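Local coordinates for protein XRE family transcriptional regulator (Pseudomonas putida, PDB 6F8H) that is the antitoxin GraA, a HigA-type helix-turn-helix protein that probably binds DNA as a transcriptional regulator and counteracts its partner toxin GraT, at residues P14-E19 with T81-R86; G18-E23 with E74-L79. All blocks are in the same frame, centred on the assembly; numbering follows the deposited sequence.

Contact 1. Residues P14-E19 with T81-R86; sequences PIHPGE and TAFDLR
His16 and Phe83 each hold CG anti to the backbone N (chi1 -163° and 169°), which turns their rings into one another. The edge of the imidazole points to the face of the phenyl ring in an edge-to-face pair, centroids 4.8 Å apart and planes at 73°. His16 CD2 does the touching, 3.7 Å from Phe83 CZ. His16 CB adds a CH-pi contact over the Phe83 ring, 4.3 Å from its centroid. The imidazole also serves its own segment. His16 is the N-cap of helix 17-29, and its ND1 accepts a hydrogen bond from Gly18 N at 2.9 Å, close to the ring plane. That bond probably helps to fix the ring's rotation, with CD2 turned to Phe83. Thus the start of the first helix of the helix-turn-helix fold is docked on the long helix 73-99. The backbone of Ile15 joins in: Ile15 O lies 3.4 Å from Phe83 CB. At the start of its segment, Pro14 CB rests 3.7 Å from Phe83 CD1. Pro14 CG meets the aliphatic part of Arg86, 3.6 Å from Arg86 CG. The Arg86 chain bends at chi2 and chi3 beyond this point. Its NE donates to Met12 O, and NH1 forms a salt bridge with Glu89.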
ATOM      1  N   PRO A  14      -4.526  14.926  -1.388  1.00 35.64           N
ATOM      2  CA  PRO A  14      -4.452  13.541  -0.908  1.00 36.29           C
ATOM      3  C   PRO A  14      -5.663  13.195  -0.042  1.00 36.55           C
ATOM      4  O   PRO A  14      -6.017  13.983   0.836  1.00 37.94           O
ATOM      5  CB  PRO A  14      -3.166  13.520  -0.075  1.00 37.54           C
ATOM      6  CG  PRO A  14      -2.347  14.643  -0.591  1.00 38.32           C
ATOM      7  CD  PRO A  14      -3.310  15.693  -1.083  1.00 38.09           C
ATOM      8  N   ILE A  15      -6.291  12.049  -0.292  1.00 31.78           N
ATOM      9  CA  ILE A  15      -7.419  11.611   0.526  1.00 31.50           C
ATOM     10  C   ILE A  15      -7.050  10.446   1.450  1.00 28.68           C
ATOM     11  O   ILE A  15      -6.883   9.311   1.002  1.00 28.06           O
ATOM     12  CB  ILE A  15      -8.608  11.180  -0.342  1.00 28.76           C
ATOM     13  CG1 ILE A  15      -8.935  12.274  -1.361  1.00 35.42           C
ATOM     14  CG2 ILE A  15      -9.802  10.860   0.540  1.00 28.36           C
ATOM     15  CD1 ILE A  15      -9.331  13.609  -0.712  1.00 30.39           C
ATOM     16  N   HIS A  16      -6.929  10.722   2.741  1.00 27.35           N
ATOM     17  CA  HIS A  16      -6.642   9.646   3.682  1.00 30.41           C
ATOM     18  C   HIS A  16      -7.849   8.696   3.808  1.00 26.06           C
ATOM     19  O   HIS A  16      -8.993   9.139   3.863  1.00 25.91           O
ATOM     20  CB  HIS A  16      -6.261  10.215   5.047  1.00 27.88           C
ATOM     21  CG  HIS A  16      -5.572   9.227   5.931  1.00 29.48           C
ATOM     22  ND1 HIS A  16      -6.257   8.276   6.656  1.00 28.87           N
ATOM     23  CD2 HIS A  16      -4.260   9.030   6.192  1.00 29.05           C
ATOM     24  CE1 HIS A  16      -5.396   7.533   7.329  1.00 28.12           C
ATOM     25  NE2 HIS A  16      -4.178   7.974   7.071  1.00 32.90           N
ATOM     26  N   PRO A  17      -7.594   7.382   3.852  1.00 25.50           N
ATOM     27  CA  PRO A  17      -8.680   6.414   4.044  1.00 24.97           C
ATOM     28  C   PRO A  17      -9.547   6.751   5.246  1.00 22.48           C
ATOM     29  O   PRO A  17     -10.749   6.497   5.226  1.00 24.83           O
ATOM     30  CB  PRO A  17      -7.936   5.081   4.253  1.00 24.60           C
ATOM     31  CG  PRO A  17      -6.650   5.264   3.501  1.00 24.24           C
ATOM     32  CD  PRO A  17      -6.283   6.724   3.667  1.00 26.41           C
ATOM     33  N   GLY A  18      -8.953   7.354   6.273  1.00 25.01           N
ATOM     34  CA  GLY A  18      -9.705   7.735   7.457  1.00 22.48           C
ATOM     35  C   GLY A  18     -10.754   8.787   7.129  1.00 24.48           C
ATOM     36  O   GLY A  18     -11.820   8.846   7.748  1.00 26.03           O
ATOM     37  N   GLU A  19     -10.465   9.627   6.146  1.00 25.35           N
ATOM     38  CA  GLU A  19     -11.461  10.619   5.723  1.00 27.08           C
ATOM     39  C   GLU A  19     -12.688   9.910   5.140  1.00 24.26           C
ATOM     40  O   GLU A  19     -13.827  10.263   5.458  1.00 26.48           O
ATOM     41  CB  GLU A  19     -10.871  11.596   4.700  1.00 28.36           C
ATOM     42  CG  GLU A  19     -11.897  12.570   4.087  1.00 29.15           C
ATOM     43  CD  GLU A  19     -11.262  13.601   3.150  1.00 33.06           C
ATOM     44  OE1 GLU A  19     -10.270  14.234   3.543  1.00 34.72           O
ATOM     45  OE2 GLU A  19     -11.751  13.773   2.017  1.00 38.82           O
ATOM     46  N   THR A  81      -2.799   3.411  -0.782  1.00 26.97           N
ATOM     47  CA  THR A  81      -1.675   3.642  -1.694  1.00 31.06           C
ATOM     48  C   THR A  81      -1.866   4.923  -2.526  1.00 27.40           C
ATOM     49  O   THR A  81      -0.893   5.592  -2.844  1.00 29.46           O
ATOM     50  CB  THR A  81      -1.433   2.465  -2.644  1.00 27.95           C
ATOM     51  OG1 THR A  81      -2.601   2.248  -3.423  1.00 32.22           O
ATOM     52  CG2 THR A  81      -1.080   1.174  -1.860  1.00 32.08           C
ATOM     53  N   ALA A  82      -3.103   5.260  -2.874  1.00 26.10           N
ATOM     54  CA  ALA A  82      -3.344   6.504  -3.597  1.00 29.28           C
ATOM     55  C   ALA A  82      -2.935   7.693  -2.723  1.00 26.68           C
ATOM     56  O   ALA A  82      -2.266   8.624  -3.186  1.00 28.93           O
ATOM     57  CB  ALA A  82      -4.801   6.621  -4.010  1.00 30.24           C
ATOM     58  N   PHE A  83      -3.323   7.645  -1.456  1.00 26.97           N
ATOM     59  CA  PHE A  83      -2.948   8.686  -0.513  1.00 27.21           C
ATOM     60  C   PHE A  83      -1.439   8.767  -0.369  1.00 30.35           C
ATOM     61  O   PHE A  83      -0.871   9.854  -0.413  1.00 28.58           O
ATOM     62  CB  PHE A  83      -3.591   8.445   0.851  1.00 29.59           C
ATOM     63  CG  PHE A  83      -3.042   9.319   1.947  1.00 30.79           C
ATOM     64  CD1 PHE A  83      -3.545  10.605   2.154  1.00 29.26           C
ATOM     65  CD2 PHE A  83      -2.036   8.859   2.773  1.00 26.79           C
ATOM     66  CE1 PHE A  83      -3.045  11.403   3.165  1.00 31.65           C
ATOM     67  CE2 PHE A  83      -1.531   9.649   3.778  1.00 29.62           C
ATOM     68  CZ  PHE A  83      -2.037  10.925   3.978  1.00 32.01           C
ATOM     69  N   ASP A  84      -0.799   7.612  -0.177  1.00 27.04           N
ATOM     70  CA  ASP A  84       0.649   7.560  -0.018  1.00 30.54           C
ATOM     71  C   ASP A  84       1.411   8.058  -1.254  1.00 29.25           C
ATOM     72  O   ASP A  84       2.444   8.721  -1.141  1.00 29.28           O
ATOM     73  CB  ASP A  84       1.080   6.126   0.319  1.00 32.69           C
ATOM     74  CG  ASP A  84       0.703   5.732   1.739  1.00 36.38           C
ATOM     75  OD1 ASP A  84       0.675   6.626   2.619  1.00 37.71           O
ATOM     76  OD2 ASP A  84       0.431   4.543   1.972  1.00 38.33           O
ATOM     77  N   LEU A  85       0.899   7.720  -2.427  1.00 26.41           N
ATOM     78  CA  LEU A  85       1.519   8.146  -3.675  1.00 30.02           C
ATOM     79  C   LEU A  85       1.379   9.657  -3.862  1.00 32.23           C
ATOM     80  O   LEU A  85       2.356  10.366  -4.105  1.00 32.74           O
ATOM     81  CB  LEU A  85       0.892   7.400  -4.846  1.00 30.07           C
ATOM     82  CG  LEU A  85       1.409   7.745  -6.244  1.00 37.71           C
ATOM     83  CD1 LEU A  85       2.885   7.418  -6.350  1.00 35.33           C
ATOM     84  CD2 LEU A  85       0.625   7.000  -7.333  1.00 39.43           C
ATOM     85  N   ARG A  86       0.157  10.140  -3.725  1.00 30.30           N
ATOM     86  CA  ARG A  86      -0.107  11.566  -3.864  1.00 36.01           C
ATOM     87  C   ARG A  86       0.778  12.351  -2.884  1.00 36.66           C
ATOM     88  O   ARG A  86       1.339  13.396  -3.230  1.00 39.20           O
ATOM     89  CB  ARG A  86      -1.594  11.854  -3.639  1.00 33.72           C
ATOM     90  CG  ARG A  86      -2.018  13.289  -3.951  1.00 42.37           C
ATOM     91  CD  ARG A  86      -2.024  13.574  -5.446  1.00 44.78           C
ATOM     92  NE  ARG A  86      -1.569  14.936  -5.701  1.00 54.06           N
ATOM     93  CZ  ARG A  86      -0.463  15.238  -6.371  1.00 53.81           C
ATOM     94  NH1 ARG A  86       0.288  14.276  -6.883  1.00 53.49           N
ATOM     95  NH2 ARG A  86      -0.118  16.504  -6.545  1.00 61.42           N
TER

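Contact 2. Residues G18-E23 with E74-L79; sequences GEILRE and EFWLNL
Phe75, Trp76 and Leu79 of helix 73-99 meet Ile20 and Leu21 of helix 17-29. This is an all-helical helix-turn-helix domain, and here its first and last helices pack together. The short segments run at 129° to each other, with axes 10.9 Å apart at closest approach. Phe75 comes first. Phe75 CZ lies 3.9 Å from Ile20 CG2, an oblique approach to the ring. Within its own helix, Phe75 has Leu79 CD1 over one face. Trp76 follows, and it reaches Leu21 with the far side of its benzo ring. The two side chains cross at about a right angle, with Trp76 CH2 4.0 Å from Leu21 CD1. Phe75 CD2 lies over the centre of one indole face. Trp76 also packs on Ala62 and Leu65 of helix 59-69, which places the indole in the domain interior. One turn on, Leu79 points at helix 17-29. Ile20 CG1 sits anti to its carbonyl carbon (chi1 -61°), which directs that branch to Leu79. The side chains cross nearly at right angles, and Leu79 CD1 ends 3.7 Å from Ile20 CG1.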
ATOM      1  N   GLY A  18      -8.953   7.354   6.273  1.00 25.01           N
ATOM      2  CA  GLY A  18      -9.705   7.735   7.457  1.00 22.48           C
ATOM      3  C   GLY A  18     -10.754   8.787   7.129  1.00 24.48           C
ATOM      4  O   GLY A  18     -11.820   8.846   7.748  1.00 26.03           O
ATOM      5  N   GLU A  19     -10.465   9.627   6.146  1.00 25.35           N
ATOM      6  CA  GLU A  19     -11.461  10.619   5.723  1.00 27.08           C
ATOM      7  C   GLU A  19     -12.688   9.910   5.140  1.00 24.26           C
ATOM      8  O   GLU A  19     -13.827  10.263   5.458  1.00 26.48           O
ATOM      9  CB  GLU A  19     -10.871  11.596   4.700  1.00 28.36           C
ATOM     10  CG  GLU A  19     -11.897  12.570   4.087  1.00 29.15           C
ATOM     11  CD  GLU A  19     -11.262  13.601   3.150  1.00 33.06           C
ATOM     12  OE1 GLU A  19     -10.270  14.234   3.543  1.00 34.72           O
ATOM     13  OE2 GLU A  19     -11.751  13.773   2.017  1.00 38.82           O
ATOM     14  N   ILE A  20     -12.452   8.909   4.298  1.00 23.78           N
ATOM     15  CA  ILE A  20     -13.560   8.109   3.763  1.00 24.52           C
ATOM     16  C   ILE A  20     -14.275   7.378   4.906  1.00 25.97           C
ATOM     17  O   ILE A  20     -15.513   7.379   4.983  1.00 27.53           O
ATOM     18  CB  ILE A  20     -13.074   7.100   2.715  1.00 25.26           C
ATOM     19  CG1 ILE A  20     -12.432   7.828   1.528  1.00 26.36           C
ATOM     20  CG2 ILE A  20     -14.222   6.202   2.222  1.00 26.52           C
ATOM     21  CD1 ILE A  20     -13.332   8.872   0.910  1.00 28.76           C
ATOM     22  N   LEU A  21     -13.503   6.764   5.808  1.00 26.21           N
ATOM     23  CA  LEU A  21     -14.113   6.030   6.912  1.00 25.39           C
ATOM     24  C   LEU A  21     -15.011   6.971   7.709  1.00 29.97           C
ATOM     25  O   LEU A  21     -16.158   6.642   8.028  1.00 27.16           O
ATOM     26  CB  LEU A  21     -13.045   5.394   7.824  1.00 20.63           C
ATOM     27  CG  LEU A  21     -13.566   4.567   8.998  1.00 25.28           C
ATOM     28  CD1 LEU A  21     -14.520   3.487   8.498  1.00 22.03           C
ATOM     29  CD2 LEU A  21     -12.398   3.930   9.763  1.00 27.91           C
ATOM     30  N   ARG A  22     -14.496   8.163   7.983  1.00 24.56           N
ATOM     31  CA  ARG A  22     -15.223   9.143   8.773  1.00 28.09           C
ATOM     32  C   ARG A  22     -16.400   9.793   8.027  1.00 27.72           C
ATOM     33  O   ARG A  22     -17.520   9.842   8.542  1.00 28.10           O
ATOM     34  CB  ARG A  22     -14.245  10.219   9.257  1.00 30.07           C
ATOM     35  CG  ARG A  22     -14.782  11.106  10.361  1.00 36.72           C
ATOM     36  CD  ARG A  22     -13.787  12.230  10.672  1.00 35.16           C
ATOM     37  NE  ARG A  22     -13.582  13.088   9.512  1.00 34.08           N
ATOM     38  CZ  ARG A  22     -12.457  13.135   8.805  1.00 34.17           C
ATOM     39  NH1 ARG A  22     -11.440  12.355   9.139  1.00 30.51           N
ATOM     40  NH2 ARG A  22     -12.355  13.947   7.756  1.00 28.39           N
ATOM     41  N   GLU A  23     -16.156  10.276   6.811  1.00 26.38           N
ATOM     42  CA  GLU A  23     -17.162  11.098   6.109  1.00 27.63           C
ATOM     43  C   GLU A  23     -18.276  10.269   5.483  1.00 32.88           C
ATOM     44  O   GLU A  23     -19.419  10.717   5.440  1.00 31.38           O
ATOM     45  CB  GLU A  23     -16.519  11.950   5.018  1.00 28.32           C
ATOM     46  CG  GLU A  23     -15.610  13.040   5.520  1.00 30.02           C
ATOM     47  CD  GLU A  23     -16.345  14.099   6.324  1.00 38.35           C
ATOM     48  OE1 GLU A  23     -17.568  14.282   6.118  1.00 40.83           O
ATOM     49  OE2 GLU A  23     -15.695  14.751   7.167  1.00 39.86           O
ATOM     50  N   GLU A  74      -9.541  -4.474  -1.107  1.00 27.87           N
ATOM     51  CA  GLU A  74      -8.802  -3.638  -2.052  1.00 28.39           C
ATOM     52  C   GLU A  74      -9.258  -2.173  -1.963  1.00 26.05           C
ATOM     53  O   GLU A  74      -8.438  -1.265  -2.085  1.00 28.76           O
ATOM     54  CB  GLU A  74      -8.951  -4.163  -3.485  1.00 28.00           C
ATOM     55  CG  GLU A  74      -8.080  -5.399  -3.800  1.00 36.31           C
ATOM     56  CD  GLU A  74      -8.674  -6.706  -3.283  1.00 40.48           C
ATOM     57  OE1 GLU A  74      -9.787  -6.684  -2.704  1.00 33.25           O
ATOM     58  OE2 GLU A  74      -8.026  -7.758  -3.473  1.00 41.42           O
ATOM     59  N   PHE A  75     -10.550  -1.956  -1.715  1.00 26.35           N
ATOM     60  CA  PHE A  75     -11.099  -0.594  -1.599  1.00 27.87           C
ATOM     61  C   PHE A  75     -10.270   0.231  -0.621  1.00 25.59           C
ATOM     62  O   PHE A  75      -9.872   1.357  -0.927  1.00 22.63           O
ATOM     63  CB  PHE A  75     -12.574  -0.636  -1.162  1.00 27.58           C
ATOM     64  CG  PHE A  75     -13.170   0.718  -0.834  1.00 27.43           C
ATOM     65  CD1 PHE A  75     -13.498   1.613  -1.843  1.00 25.12           C
ATOM     66  CD2 PHE A  75     -13.423   1.083   0.488  1.00 27.14           C
ATOM     67  CE1 PHE A  75     -14.057   2.852  -1.542  1.00 31.22           C
ATOM     68  CE2 PHE A  75     -13.985   2.327   0.797  1.00 29.33           C
ATOM     69  CZ  PHE A  75     -14.297   3.212  -0.224  1.00 29.46           C
ATOM     70  N   TRP A  76      -9.973  -0.356   0.536  1.00 25.65           N
ATOM     71  CA  TRP A  76      -9.219   0.342   1.575  1.00 24.10           C
ATOM     72  C   TRP A  76      -7.732   0.496   1.258  1.00 23.50           C
ATOM     73  O   TRP A  76      -7.193   1.586   1.427  1.00 25.09           O
ATOM     74  CB  TRP A  76      -9.422  -0.358   2.931  1.00 20.46           C
ATOM     75  CG  TRP A  76     -10.877  -0.280   3.329  1.00 20.13           C
ATOM     76  CD1 TRP A  76     -11.806  -1.287   3.275  1.00 24.52           C
ATOM     77  CD2 TRP A  76     -11.582   0.891   3.764  1.00 23.27           C
ATOM     78  NE1 TRP A  76     -13.035  -0.818   3.682  1.00 25.17           N
ATOM     79  CE2 TRP A  76     -12.924   0.517   3.994  1.00 24.24           C
ATOM     80  CE3 TRP A  76     -11.205   2.219   4.004  1.00 22.02           C
ATOM     81  CZ2 TRP A  76     -13.894   1.426   4.438  1.00 24.36           C
ATOM     82  CZ3 TRP A  76     -12.172   3.125   4.453  1.00 23.06           C
ATOM     83  CH2 TRP A  76     -13.496   2.723   4.669  1.00 21.55           C
ATOM     84  N   LEU A  77      -7.072  -0.571   0.810  1.00 26.00           N
ATOM     85  CA  LEU A  77      -5.643  -0.506   0.514  1.00 25.55           C
ATOM     86  C   LEU A  77      -5.358   0.368  -0.709  1.00 24.84           C
ATOM     87  O   LEU A  77      -4.326   1.030  -0.768  1.00 23.70           O
ATOM     88  CB  LEU A  77      -5.059  -1.906   0.288  1.00 28.07           C
ATOM     89  CG  LEU A  77      -4.911  -2.805   1.520  1.00 32.94           C
ATOM     90  CD1 LEU A  77      -3.840  -3.868   1.308  1.00 33.44           C
ATOM     91  CD2 LEU A  77      -4.588  -1.973   2.736  1.00 27.80           C
ATOM     92  N   ASN A  78      -6.265   0.366  -1.683  1.00 22.70           N
ATOM     93  CA  ASN A  78      -6.119   1.280  -2.812  1.00 24.93           C
ATOM     94  C   ASN A  78      -6.288   2.740  -2.383  1.00 24.91           C
ATOM     95  O   ASN A  78      -5.632   3.621  -2.923  1.00 25.77           O
ATOM     96  CB  ASN A  78      -7.105   0.926  -3.933  1.00 26.27           C
ATOM     97  CG  ASN A  78      -6.777  -0.408  -4.585  1.00 28.81           C
ATOM     98  OD1 ASN A  78      -5.696  -0.960  -4.379  1.00 30.98           O
ATOM     99  ND2 ASN A  78      -7.695  -0.918  -5.389  1.00 28.87           N
ATOM    100  N   LEU A  79      -7.138   2.994  -1.390  1.00 22.97           N
ATOM    101  CA  LEU A  79      -7.244   4.346  -0.848  1.00 21.22           C
ATOM    102  C   LEU A  79      -5.930   4.715  -0.173  1.00 26.07           C
ATOM    103  O   LEU A  79      -5.421   5.829  -0.335  1.00 23.62           O
ATOM    104  CB  LEU A  79      -8.416   4.459   0.131  1.00 23.52           C
ATOM    105  CG  LEU A  79      -9.827   4.598  -0.456  1.00 26.23           C
ATOM    106  CD1 LEU A  79     -10.862   4.535   0.667  1.00 23.43           C
ATOM    107  CD2 LEU A  79      -9.980   5.907  -1.263  1.00 21.47           C
TER

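How the contacts relate
Both contacts join helix 17-29 to helix 73-99, and their centres lie about 8 Å apart. They share Gly18 and Glu19. Contact 1 takes the lead-in and start of helix 17-29, and contact 2 the turns that follow. On helix 73-99 the order is reversed: 74-79 precedes 81-86. The two helices therefore run broadly against each other. Pro17 bridges the sites, with Pro17 O 3.7 Å from Trp76 CZ3. Contact 2 borders helix 59-69 through Trp76, while contact 1 lies about two turns further along the same half of the long helix. Both also touch the second subunit, so helix 73-99 links this docking to the dimer.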